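Uncharacterized protein (Nostoc punctiforme, PDB 2QDR) is of unknown function but adopts the double-stranded beta-helix fold of the cupins and has been proposed to be a dioxygenase. Local coordinates at residues A[249-253]-A[254-258]; A[70-73]-A[74-78]; A[185-189]-A[190-194]. One frame throughout, in Å; residues are numbered along the deposited sequence.

Contact 1 (A[249-253]-A[254-258]); sequences CDVGD and YRIVK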
loop_
_atom_site.group_PDB
_atom_site.type_symbol
_atom_site.label_atom_id
_atom_site.label_comp_id
_atom_site.label_asym_id
_atom_site.label_seq_id
_atom_site.Cartn_x
_atom_site.Cartn_y
_atom_site.Cartn_z
ATOM N N CYS A 249 16.508 -1.872 -29.444
ATOM C CA CYS A 249 17.300 -1.721 -28.232
ATOM C C CYS A 249 18.779 -1.855 -28.552
ATOM O O CYS A 249 19.228 -2.895 -29.035
ATOM C CB CYS A 249 16.919 -2.710 -27.147
ATOM S SG CYS A 249 17.883 -2.402 -25.653
ATOM N N ASP A 250 19.514 -0.768 -28.333
ATOM C CA ASP A 250 20.947 -0.745 -28.549
ATOM C C ASP A 250 21.534 -1.428 -27.344
ATOM O O ASP A 250 21.146 -1.111 -26.235
ATOM C CB ASP A 250 21.520 0.676 -28.661
ATOM C CG ASP A 250 20.991 1.441 -29.858
ATOM O OD1 ASP A 250 20.522 0.818 -30.819
ATOM O OD2 ASP A 250 21.073 2.677 -29.859
ATOM N N VAL A 251 22.395 -2.410 -27.570
ATOM C CA VAL A 251 23.079 -3.112 -26.493
ATOM C C VAL A 251 24.550 -3.046 -26.934
ATOM O O VAL A 251 24.999 -3.794 -27.802
ATOM C CB VAL A 251 22.481 -4.517 -26.189
ATOM C CG1 VAL A 251 22.248 -5.349 -27.456
ATOM C CG2 VAL A 251 23.355 -5.248 -25.180
ATOM N N GLY A 252 25.268 -2.077 -26.368
ATOM C CA GLY A 252 26.652 -1.833 -26.711
ATOM C C GLY A 252 26.561 -1.080 -28.016
ATOM O O GLY A 252 25.745 -0.177 -28.142
ATOM N N ASP A 253 27.363 -1.479 -28.992
ATOM C CA ASP A 253 27.343 -0.840 -30.322
ATOM C C ASP A 253 26.491 -1.648 -31.350
ATOM O O ASP A 253 26.513 -1.329 -32.534
ATOM C CB ASP A 253 28.774 -0.511 -30.827
ATOM C CG ASP A 253 29.700 -1.715 -30.849
ATOM O OD1 ASP A 253 29.354 -2.761 -30.240
ATOM O OD2 ASP A 253 30.793 -1.602 -31.452
ATOM N N TYR A 254 25.730 -2.650 -30.886
ATOM C CA TYR A 254 24.848 -3.452 -31.729
ATOM C C TYR A 254 23.439 -2.960 -31.490
ATOM O O TYR A 254 23.071 -2.706 -30.344
ATOM C CB TYR A 254 24.915 -4.941 -31.374
ATOM C CG TYR A 254 24.134 -5.847 -32.317
ATOM C CD1 TYR A 254 22.778 -6.125 -32.115
ATOM C CD2 TYR A 254 24.763 -6.439 -33.409
ATOM C CE1 TYR A 254 22.075 -6.971 -32.995
ATOM C CE2 TYR A 254 24.070 -7.267 -34.293
ATOM C CZ TYR A 254 22.738 -7.532 -34.082
ATOM O OH TYR A 254 22.086 -8.354 -34.968
ATOM N N ARG A 255 22.654 -2.825 -32.557
ATOM C CA ARG A 255 21.262 -2.391 -32.448
ATOM C C ARG A 255 20.323 -3.545 -32.800
ATOM O O ARG A 255 20.236 -3.950 -33.963
ATOM C CB ARG A 255 20.960 -1.183 -33.328
ATOM C CG ARG A 255 19.467 -0.802 -33.270
ATOM C CD ARG A 255 19.072 0.517 -33.883
ATOM N NE ARG A 255 19.674 1.674 -33.225
ATOM C CZ ARG A 255 19.268 2.933 -33.389
ATOM N NH1 ARG A 255 18.253 3.253 -34.196
ATOM N NH2 ARG A 255 19.893 3.899 -32.723
ATOM N N ILE A 256 19.597 -4.028 -31.789
ATOM C CA ILE A 256 18.641 -5.106 -31.957
ATOM C C ILE A 256 17.336 -4.484 -32.433
ATOM O O ILE A 256 16.794 -3.658 -31.723
ATOM C CB ILE A 256 18.382 -5.874 -30.641
ATOM C CG1 ILE A 256 19.683 -6.427 -30.065
ATOM C CG2 ILE A 256 17.356 -7.032 -30.843
ATOM C CD1 ILE A 256 19.501 -7.191 -28.748
ATOM N N VAL A 257 16.849 -4.887 -33.609
ATOM C CA VAL A 257 15.576 -4.402 -34.178
ATOM C C VAL A 257 14.693 -5.612 -34.483
ATOM O O VAL A 257 15.113 -6.733 -34.229
ATOM C CB VAL A 257 15.768 -3.515 -35.440
ATOM C CG1 VAL A 257 16.569 -2.307 -35.093
ATOM C CG2 VAL A 257 16.453 -4.264 -36.579
ATOM N N LYS A 258 13.484 -5.376 -35.006
ATOM C CA LYS A 258 12.518 -6.436 -35.347
ATOM C C LYS A 258 13.178 -7.610 -36.071
ATOM O O LYS A 258 13.977 -7.423 -36.970
ATOM C CB LYS A 258 11.362 -5.869 -36.201
ATOM C CG LYS A 258 10.265 -6.882 -36.625
ATOM C CD LYS A 258 9.126 -6.199 -37.392
#
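V251 and I256 pack against each other on the buried face of a short hairpin, with V251 CG1 3.6 Å from I256 CD1. C249 lies on the same face; it and V251 rest against H273 of the neighbouring strand 268-275, V251 reaching P271 as well, and the nearest atoms of the I256 side chain and a bound ligand of unknown identity are about 3 Å apart. Y254 starts from this face too, but its ring leads outward: the edge is set against I256 CG1, the ring meets F55, and OH is hydrogen-bonded to H260 ND1.

The other face is looser and more open to solvent. Here D250 and R255 form a salt bridge in which R255 NE gives a bond of 2.7 Å to the syn lone pair of D250 OD1. The oxygen is tilted 31° from the guanidinium plane, and the bond from R255 NH2 to D250 OD2 is weak at 3.3 Å, making an uneven two-pronged clasp. R255 is otherwise extended; its bend at chi3 (-63°) carries the guanidinium over to the carboxylate.

Between the faces, C249 N bonds to I256 O at 2.9 Å and I256 N to C249 O at 3.0 Å. V251 N reaches Y254 O at 2.9 Å, whereas the return bond from Y254 N to V251 O is weak. G252 and D253 occupy the two corners of the connecting type II' turn, with G252 at positive phi in the first. This is the classic two-residue beta hairpin, formed by neighbouring antiparallel strands within a cupin fold.

Contact 2 (A[70-73]-A[74-78]); sequences RGMP and DNIAP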
loop_
_atom_site.group_PDB
_atom_site.type_symbol
_atom_site.label_atom_id
_atom_site.label_comp_id
_atom_site.label_asym_id
_atom_site.label_seq_id
_atom_site.Cartn_x
_atom_site.Cartn_y
_atom_site.Cartn_z
ATOM N N ARG A 70 10.283 -34.968 -37.806
ATOM C CA ARG A 70 10.589 -36.410 -37.931
ATOM C C ARG A 70 9.403 -37.229 -37.412
ATOM O O ARG A 70 8.849 -36.905 -36.360
ATOM C CB ARG A 70 11.904 -36.778 -37.209
ATOM C CG ARG A 70 12.422 -38.218 -37.508
ATOM C CD ARG A 70 13.804 -38.508 -36.895
ATOM N N GLY A 71 8.980 -38.232 -38.186
ATOM C CA GLY A 71 7.838 -39.082 -37.836
ATOM C C GLY A 71 6.517 -38.663 -38.481
ATOM O O GLY A 71 5.584 -39.456 -38.535
HETATM N N MSE A 72 6.435 -37.429 -38.975
HETATM C CA MSE A 72 5.248 -36.896 -39.621
HETATM C C MSE A 72 5.012 -37.622 -40.933
HETATM O O MSE A 72 5.989 -38.029 -41.558
HETATM C CB MSE A 72 5.496 -35.418 -39.919
HETATM C CG MSE A 72 4.337 -34.580 -40.354
HETATM SE SE MSE A 72 3.140 -34.189 -38.872
HETATM C CE MSE A 72 4.242 -33.039 -37.770
ATOM N N PRO A 73 3.740 -37.845 -41.341
ATOM C CA PRO A 73 3.545 -38.503 -42.639
ATOM C C PRO A 73 4.203 -37.668 -43.747
ATOM O O PRO A 73 4.122 -36.433 -43.718
ATOM C CB PRO A 73 2.022 -38.557 -42.791
ATOM C CG PRO A 73 1.496 -38.485 -41.410
ATOM C CD PRO A 73 2.450 -37.590 -40.673
ATOM N N ASP A 74 4.880 -38.331 -44.682
ATOM C CA ASP A 74 5.601 -37.597 -45.763
ATOM C C ASP A 74 4.692 -36.792 -46.716
ATOM O O ASP A 74 5.161 -35.798 -47.273
ATOM C CB ASP A 74 6.617 -38.496 -46.528
ATOM C CG ASP A 74 6.021 -39.760 -47.066
ATOM O OD1 ASP A 74 4.814 -39.993 -46.853
ATOM O OD2 ASP A 74 6.779 -40.536 -47.684
ATOM N N ASN A 75 3.409 -37.157 -46.846
ATOM C CA ASN A 75 2.463 -36.407 -47.702
ATOM C C ASN A 75 2.117 -34.985 -47.184
ATOM O O ASN A 75 1.655 -34.141 -47.958
ATOM C CB ASN A 75 1.172 -37.226 -47.967
ATOM C CG ASN A 75 0.363 -37.561 -46.694
ATOM O OD1 ASN A 75 0.600 -37.044 -45.606
ATOM N ND2 ASN A 75 -0.611 -38.440 -46.857
ATOM N N ILE A 76 2.360 -34.730 -45.893
ATOM C CA ILE A 76 2.082 -33.437 -45.259
ATOM C C ILE A 76 2.904 -32.336 -45.935
ATOM O O ILE A 76 4.012 -32.599 -46.392
ATOM C CB ILE A 76 2.343 -33.482 -43.704
ATOM C CG1 ILE A 76 1.500 -34.586 -43.012
ATOM C CG2 ILE A 76 2.104 -32.106 -43.048
ATOM C CD1 ILE A 76 -0.022 -34.494 -43.174
ATOM N N ALA A 77 2.338 -31.130 -46.048
ATOM C CA ALA A 77 3.025 -30.017 -46.688
ATOM C C ALA A 77 4.242 -29.633 -45.856
ATOM O O ALA A 77 4.157 -29.630 -44.625
ATOM C CB ALA A 77 2.097 -28.835 -46.847
ATOM N N PRO A 78 5.375 -29.318 -46.513
ATOM C CA PRO A 78 6.557 -28.945 -45.749
ATOM C C PRO A 78 6.610 -27.450 -45.415
ATOM O O PRO A 78 5.969 -26.634 -46.068
ATOM C CB PRO A 78 7.687 -29.279 -46.709
ATOM C CG PRO A 78 7.115 -28.942 -48.054
ATOM C CD PRO A 78 5.639 -29.260 -47.966
#
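Among the flat groups, the carboxamide of N75 turns its oxygen end to P73, OD1 standing 3.5 Å from P73 CB, and the carbonyl group of P73 receives I76 N from above its plane. That backbone bond, I76 N to P73 O, is long at 3.3 Å, and the donor lies 52° out of the carbonyl plane. The amide end of N75 comes back to P73 because CG sits between its own backbone N and carbonyl carbon (chi1 62°).

The bond closes a type I beta turn from P73 to I76, with D74 and N75 at its corners, in the loop that leads from strand 64-67 to strand 79-86 of the same antiparallel sheet. The other side chains that meet across the turn are apolar. I76 lies alongside the P73 ring, the two side chains pointing the same way, and its CG1 is 3.9 Å from P73 CD. The same CG1 is met by CG of M72, a selenomethionine, also at 3.9 Å, the M72 chain running across I76 at about a right angle. P105 touches both M72 and I76, and F102 packs on I76, whereas D74 and N75 lie on the exposed side.

Contact 3 (A[185-189]-A[190-194]); sequences PALDS and KLLPW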
loop_
_atom_site.group_PDB
_atom_site.type_symbol
_atom_site.label_atom_id
_atom_site.label_comp_id
_atom_site.label_asym_id
_atom_site.label_seq_id
_atom_site.Cartn_x
_atom_site.Cartn_y
_atom_site.Cartn_z
ATOM N N PRO A 185 -2.680 -24.889 -23.555
ATOM C CA PRO A 185 -3.149 -25.056 -24.952
ATOM C C PRO A 185 -3.107 -23.805 -25.834
ATOM O O PRO A 185 -2.692 -23.908 -26.987
ATOM C CB PRO A 185 -4.610 -25.535 -24.791
ATOM C CG PRO A 185 -4.982 -25.245 -23.398
ATOM C CD PRO A 185 -3.729 -25.266 -22.587
ATOM N N ALA A 186 -3.514 -22.658 -25.302
ATOM C CA ALA A 186 -3.522 -21.423 -26.080
ATOM C C ALA A 186 -3.608 -20.211 -25.174
ATOM O O ALA A 186 -4.567 -20.090 -24.420
ATOM C CB ALA A 186 -4.692 -21.423 -27.061
ATOM N N LEU A 187 -2.614 -19.328 -25.264
ATOM C CA LEU A 187 -2.546 -18.118 -24.458
ATOM C C LEU A 187 -2.319 -16.925 -25.386
ATOM O O LEU A 187 -1.238 -16.769 -25.934
ATOM C CB LEU A 187 -1.438 -18.266 -23.416
ATOM C CG LEU A 187 -1.266 -17.261 -22.275
ATOM C CD1 LEU A 187 -0.182 -17.762 -21.316
ATOM C CD2 LEU A 187 -0.925 -15.856 -22.746
ATOM N N ASP A 188 -3.358 -16.113 -25.569
ATOM C CA ASP A 188 -3.309 -14.922 -26.401
ATOM C C ASP A 188 -2.707 -13.802 -25.524
ATOM O O ASP A 188 -3.424 -13.119 -24.772
ATOM C CB ASP A 188 -4.714 -14.590 -26.929
ATOM C CG ASP A 188 -4.746 -13.395 -27.895
ATOM O OD1 ASP A 188 -3.730 -12.698 -28.078
ATOM O OD2 ASP A 188 -5.826 -13.153 -28.480
ATOM N N SER A 189 -1.395 -13.599 -25.658
ATOM C CA SER A 189 -0.664 -12.602 -24.875
ATOM C C SER A 189 -1.222 -11.197 -25.028
ATOM O O SER A 189 -1.107 -10.406 -24.091
ATOM C CB SER A 189 0.835 -12.608 -25.217
ATOM O OG SER A 189 1.082 -12.177 -26.536
ATOM N N LYS A 190 -1.840 -10.908 -26.177
ATOM C CA LYS A 190 -2.438 -9.590 -26.434
ATOM C C LYS A 190 -3.548 -9.263 -25.412
ATOM O O LYS A 190 -3.669 -8.126 -24.984
ATOM C CB LYS A 190 -2.970 -9.480 -27.880
ATOM C CG LYS A 190 -1.922 -9.754 -28.978
ATOM C CD LYS A 190 -2.395 -9.491 -30.409
ATOM C CE LYS A 190 -3.631 -10.291 -30.794
ATOM N NZ LYS A 190 -3.492 -11.761 -30.570
ATOM N N LEU A 191 -4.323 -10.280 -25.018
ATOM C CA LEU A 191 -5.417 -10.126 -24.042
ATOM C C LEU A 191 -4.949 -10.065 -22.582
ATOM O O LEU A 191 -5.688 -9.638 -21.703
ATOM C CB LEU A 191 -6.406 -11.285 -24.164
ATOM C CG LEU A 191 -7.029 -11.530 -25.533
ATOM C CD1 LEU A 191 -8.020 -12.711 -25.477
ATOM C CD2 LEU A 191 -7.709 -10.288 -26.051
ATOM N N LEU A 192 -3.718 -10.489 -22.343
ATOM C CA LEU A 192 -3.134 -10.524 -21.028
ATOM C C LEU A 192 -2.743 -9.084 -20.687
ATOM O O LEU A 192 -2.467 -8.320 -21.603
ATOM C CB LEU A 192 -1.941 -11.478 -21.098
ATOM C CG LEU A 192 -1.294 -12.135 -19.893
ATOM C CD1 LEU A 192 -2.280 -13.057 -19.169
ATOM C CD2 LEU A 192 -0.046 -12.909 -20.349
ATOM N N PRO A 193 -2.807 -8.667 -19.402
ATOM C CA PRO A 193 -2.422 -7.283 -19.043
ATOM C C PRO A 193 -0.958 -7.148 -18.630
ATOM O O PRO A 193 -0.363 -8.124 -18.187
ATOM C CB PRO A 193 -3.301 -7.004 -17.829
ATOM C CG PRO A 193 -3.395 -8.336 -17.151
ATOM C CD PRO A 193 -3.277 -9.405 -18.213
ATOM N N TRP A 194 -0.381 -5.954 -18.780
ATOM C CA TRP A 194 1.009 -5.713 -18.372
ATOM C C TRP A 194 1.120 -5.606 -16.862
ATOM O O TRP A 194 0.257 -5.019 -16.212
ATOM C CB TRP A 194 1.605 -4.444 -18.989
ATOM C CG TRP A 194 1.856 -4.546 -20.444
ATOM C CD1 TRP A 194 1.145 -3.964 -21.436
ATOM C CD2 TRP A 194 2.894 -5.306 -21.078
ATOM N NE1 TRP A 194 1.685 -4.288 -22.648
ATOM C CE2 TRP A 194 2.757 -5.115 -22.464
ATOM C CE3 TRP A 194 3.927 -6.127 -20.607
ATOM C CZ2 TRP A 194 3.598 -5.733 -23.394
ATOM C CZ3 TRP A 194 4.760 -6.757 -21.532
ATOM C CH2 TRP A 194 4.596 -6.550 -22.904
HETATM O O HOH W 1 -6.570 -11.519 -30.388
#
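D188 OD1 is gripped twice by K190: by NZ, in a salt bridge of 2.7 Å, and by the backbone N, in a weak bond of 3.2 Å. The ammonium comes from the syn side, 31° out of the carboxylate plane. K190 can reach back over so short a span because its chain is bent at both chi3 and chi4, curling NZ round to the residue two places earlier. A water donates to D188 OD2 at 2.6 Å and accepts a weak bond from K190 NZ, bridging the two groups a second time. NZ is further bonded to K131 O and N130 OD1.

The backbone bond to OD1 makes an Asx turn, though a weak one. It is overlaid by two successive main-chain turns, L191 N to D188 O at 3.0 Å and L192 N to S189 O at 3.1 Å, as the chain leaves strand 184-188. L191 leans over the carboxylate, its CG 3.6 Å from D188 OD2. On another side L187 CD2 meets L192 CD2 at 3.9 Å. S189 bonds through OG to H132 O, its carbonyl O takes a second bond, from K208 NZ, and its side chain packs with L187 and L192 on L210 of strand 205-212.

Other subunits cover the turn: L191 touches Y232 of a second subunit, and S189 and K190 touch H227 of a third. With D188 buried, the paired lysine, the water and the backbone N-H would together help to stabilise a negative carboxylate at this subunit interface.

The three local contacts follow one another along the chain without touching, and their character tracks their place in the fold. Contact 2 is a surface turn, in a loop joining two strands of the eight-stranded sheet; contact 1, on the far side of the chain's centre with the two centres about 38 Å apart, is a partly buried hairpin in a different sheet. Contact 3 opens on strand 184-188, an element of the same sheet that contact 2 serves, and leads toward the seven-stranded sheet. Contacts 1 and 3 each combine a salt bridge with an apolar pair, on opposite faces of the hairpin in contact 1, whereas contact 2 has no salt bridge. Only contact 3 packs against other subunits.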